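Local coordinates for protein tryparedoxin (Leishmania major, PDB 3S9F) that probably works as a thioredoxin-fold disulfide reductase, passing reducing equivalents through a redox-active dithiol in the parasite's peroxide detoxification pathway, at residues V71-K76 with F160-E165. Numbering follows the deposited sequence. Where two conformers were deposited one is given.
Sequences VEFYEK and FPWRDE
F73 reaches out from the helical segment 71-76 to meet F160 and W162 of the irregular segment 160-165, across backbones that stay well apart: the closest CA atoms, those of F73 and F160, are 10.9 Å from each other. The contact is therefore made by three aromatic side chains, with no hydrogen bond between the segments. F73 holds CG anti to its backbone N (chi1 -174°), which extends the ring off the helix so that its far end, CE1 and CZ, does the touching. F73 CE1 lies 3.7 Å from W162 CH2, and F73 CZ is 4.0 Å from W162 CZ2. The phenyl ring and the six-membered ring of the indole are inclined at 42°, an oblique meeting with centroids 5.6 Å apart. F160 comes in at the edge of the F73 ring, near its plane, with its CD1 4.1 Å from F73 CE1. A cis peptide joins F160 to P161, and P161 CB sits 3.7 Å above the centre of the F160 ring, while W162 CH2 lies at that ring's edge.

The indole is anchored outside the cluster by the hydrogen bond from W162 NE1 to D154 OD2. Around this thioredoxin-fold core, L151 of helix 147-153 touches both F73 and W162, and F160 meets F83 of strand 83-89; the C-terminal tail is thus packed against helix 61-77, at whose start lie C60 and C63, the CxxC pair that can form a disulfide in this protein and has free thiols here, while D164 pairs through its backbone with V143 of edge strand 142-144.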
loop_
_atom_site.group_PDB
_atom_site.type_symbol
_atom_site.label_atom_id
_atom_site.label_comp_id
_atom_site.label_asym_id
_atom_site.label_seq_id
_atom_site.Cartn_x
_atom_site.Cartn_y
_atom_site.Cartn_z
ATOM N N VAL A 71 0.756 18.001 18.514
ATOM C CA VAL A 71 2.207 18.218 18.302
ATOM C C VAL A 71 2.973 18.212 19.631
ATOM O O VAL A 71 4.013 17.546 19.776
ATOM C CB VAL A 71 2.500 19.516 17.506
ATOM C CG1 VAL A 71 3.995 19.847 17.548
ATOM C CG2 VAL A 71 2.070 19.352 16.070
ATOM N N GLU A 72 2.434 18.934 20.605
ATOM C CA GLU A 72 3.053 19.011 21.919
ATOM C C GLU A 72 3.047 17.630 22.604
ATOM O O GLU A 72 4.051 17.220 23.186
ATOM C CB GLU A 72 2.341 20.068 22.761
ATOM C CG GLU A 72 3.072 20.489 24.015
ATOM C CD GLU A 72 2.199 21.322 24.960
ATOM O OE1 GLU A 72 1.028 21.636 24.616
ATOM O OE2 GLU A 72 2.685 21.658 26.058
ATOM N N PHE A 73 1.924 16.915 22.509
ATOM C CA PHE A 73 1.801 15.590 23.118
ATOM C C PHE A 73 2.796 14.600 22.514
ATOM O O PHE A 73 3.439 13.844 23.241
ATOM C CB PHE A 73 0.372 15.031 22.989
ATOM C CG PHE A 73 0.168 13.735 23.734
ATOM C CD1 PHE A 73 0.154 12.512 23.056
ATOM C CD2 PHE A 73 0.014 13.736 25.122
ATOM C CE1 PHE A 73 -0.022 11.310 23.762
ATOM C CE2 PHE A 73 -0.162 12.550 25.832
ATOM C CZ PHE A 73 -0.183 11.332 25.149
ATOM N N TYR A 74 2.907 14.609 21.184
ATOM C CA TYR A 74 3.886 13.788 20.462
ATOM C C TYR A 74 5.353 14.084 20.833
ATOM O O TYR A 74 6.127 13.162 21.140
ATOM C CB TYR A 74 3.698 14.008 18.982
ATOM C CG TYR A 74 4.595 13.199 18.085
ATOM C CD1 TYR A 74 4.151 12.002 17.517
ATOM C CD2 TYR A 74 5.867 13.665 17.758
ATOM C CE1 TYR A 74 4.968 11.285 16.650
ATOM C CE2 TYR A 74 6.701 12.954 16.914
ATOM C CZ TYR A 74 6.239 11.774 16.343
ATOM O OH TYR A 74 7.063 11.098 15.478
ATOM N N GLU A 75 5.734 15.357 20.793
ATOM C CA GLU A 75 7.117 15.740 21.132
ATOM C C GLU A 75 7.516 15.249 22.518
ATOM O O GLU A 75 8.617 14.737 22.709
ATOM C CB GLU A 75 7.312 17.250 20.999
ATOM C CG GLU A 75 7.298 17.690 19.532
ATOM C CD GLU A 75 7.195 19.187 19.348
ATOM O OE1 GLU A 75 7.094 19.926 20.348
ATOM O OE2 GLU A 75 7.198 19.628 18.177
ATOM N N LYS A 76 6.585 15.358 23.457
ATOM C CA LYS A 76 6.804 14.994 24.852
ATOM C C LYS A 76 6.768 13.492 25.155
ATOM O O LYS A 76 7.513 13.023 26.029
ATOM C CB LYS A 76 5.753 15.686 25.711
ATOM C CG LYS A 76 6.023 17.158 25.976
ATOM C CD LYS A 76 4.997 17.682 26.974
ATOM C CE LYS A 76 4.717 19.153 26.767
ATOM N NZ LYS A 76 3.375 19.507 27.314
ATOM N N PHE A 160 -3.389 6.983 28.305
ATOM C CA PHE A 160 -2.919 6.516 26.994
ATOM C C PHE A 160 -2.820 4.977 27.001
ATOM O O PHE A 160 -2.317 4.399 27.964
ATOM C CB PHE A 160 -1.541 7.120 26.702
ATOM C CG PHE A 160 -0.941 6.671 25.400
ATOM C CD1 PHE A 160 -1.136 7.422 24.244
ATOM C CD2 PHE A 160 -0.192 5.495 25.318
ATOM C CE1 PHE A 160 -0.591 7.000 23.022
ATOM C CE2 PHE A 160 0.354 5.070 24.102
ATOM C CZ PHE A 160 0.149 5.831 22.953
ATOM N N PRO A 161 -3.237 4.299 25.909
ATOM C CA PRO A 161 -3.682 4.786 24.619
ATOM C C PRO A 161 -5.193 4.903 24.481
ATOM O O PRO A 161 -5.693 4.791 23.362
ATOM C CB PRO A 161 -3.157 3.697 23.668
ATOM C CG PRO A 161 -3.401 2.422 24.478
ATOM C CD PRO A 161 -3.143 2.826 25.930
ATOM N N TRP A 162 -5.917 5.121 25.574
ATOM C CA TRP A 162 -7.338 5.401 25.508
ATOM C C TRP A 162 -8.183 4.347 24.805
ATOM O O TRP A 162 -9.016 4.651 23.981
ATOM C CB TRP A 162 -7.557 6.771 24.860
ATOM C CG TRP A 162 -6.659 7.823 25.412
ATOM C CD1 TRP A 162 -6.657 8.309 26.681
ATOM C CD2 TRP A 162 -5.634 8.532 24.717
ATOM N NE1 TRP A 162 -5.697 9.255 26.822
ATOM C CE2 TRP A 162 -5.053 9.417 25.627
ATOM C CE3 TRP A 162 -5.156 8.503 23.412
ATOM C CZ2 TRP A 162 -4.034 10.262 25.280
ATOM C CZ3 TRP A 162 -4.136 9.330 23.076
ATOM C CH2 TRP A 162 -3.585 10.203 23.996
ATOM N N ARG A 163 -7.982 3.100 25.186
ATOM C CA ARG A 163 -8.622 1.961 24.529
ATOM C C ARG A 163 -10.126 2.120 24.496
ATOM O O ARG A 163 -10.724 2.553 25.493
ATOM C CB ARG A 163 -8.295 0.662 25.260
ATOM C CG ARG A 163 -6.852 0.273 25.224
ATOM C CD ARG A 163 -6.666 -1.206 25.566
ATOM N NE ARG A 163 -5.434 -1.642 24.935
ATOM C CZ ARG A 163 -5.360 -2.208 23.735
ATOM N NH1 ARG A 163 -6.462 -2.484 23.035
ATOM N NH2 ARG A 163 -4.174 -2.522 23.252
ATOM N N ASP A 164 -10.730 1.755 23.372
ATOM C CA ASP A 164 -12.180 1.791 23.227
ATOM C C ASP A 164 -12.861 0.846 24.198
ATOM O O ASP A 164 -12.276 -0.174 24.593
ATOM C CB ASP A 164 -12.586 1.438 21.801
ATOM C CG ASP A 164 -12.352 2.577 20.834
ATOM O OD1 ASP A 164 -11.770 3.602 21.238
ATOM O OD2 ASP A 164 -12.767 2.446 19.667
ATOM N N GLU A 165 -14.103 1.200 24.549
ATOM C CA GLU A 165 -14.974 0.481 25.502
ATOM C C GLU A 165 -14.333 0.264 26.875
ATOM O O GLU A 165 -13.829 1.219 27.481
ATOM C CB GLU A 165 -15.557 -0.819 24.907
ATOM C CG GLU A 165 -14.552 -1.933 24.612
ATOM C CD GLU A 165 -14.752 -2.553 23.237
ATOM O OE1 GLU A 165 -15.703 -3.344 23.070
ATOM O OE2 GLU A 165 -13.958 -2.251 22.320
#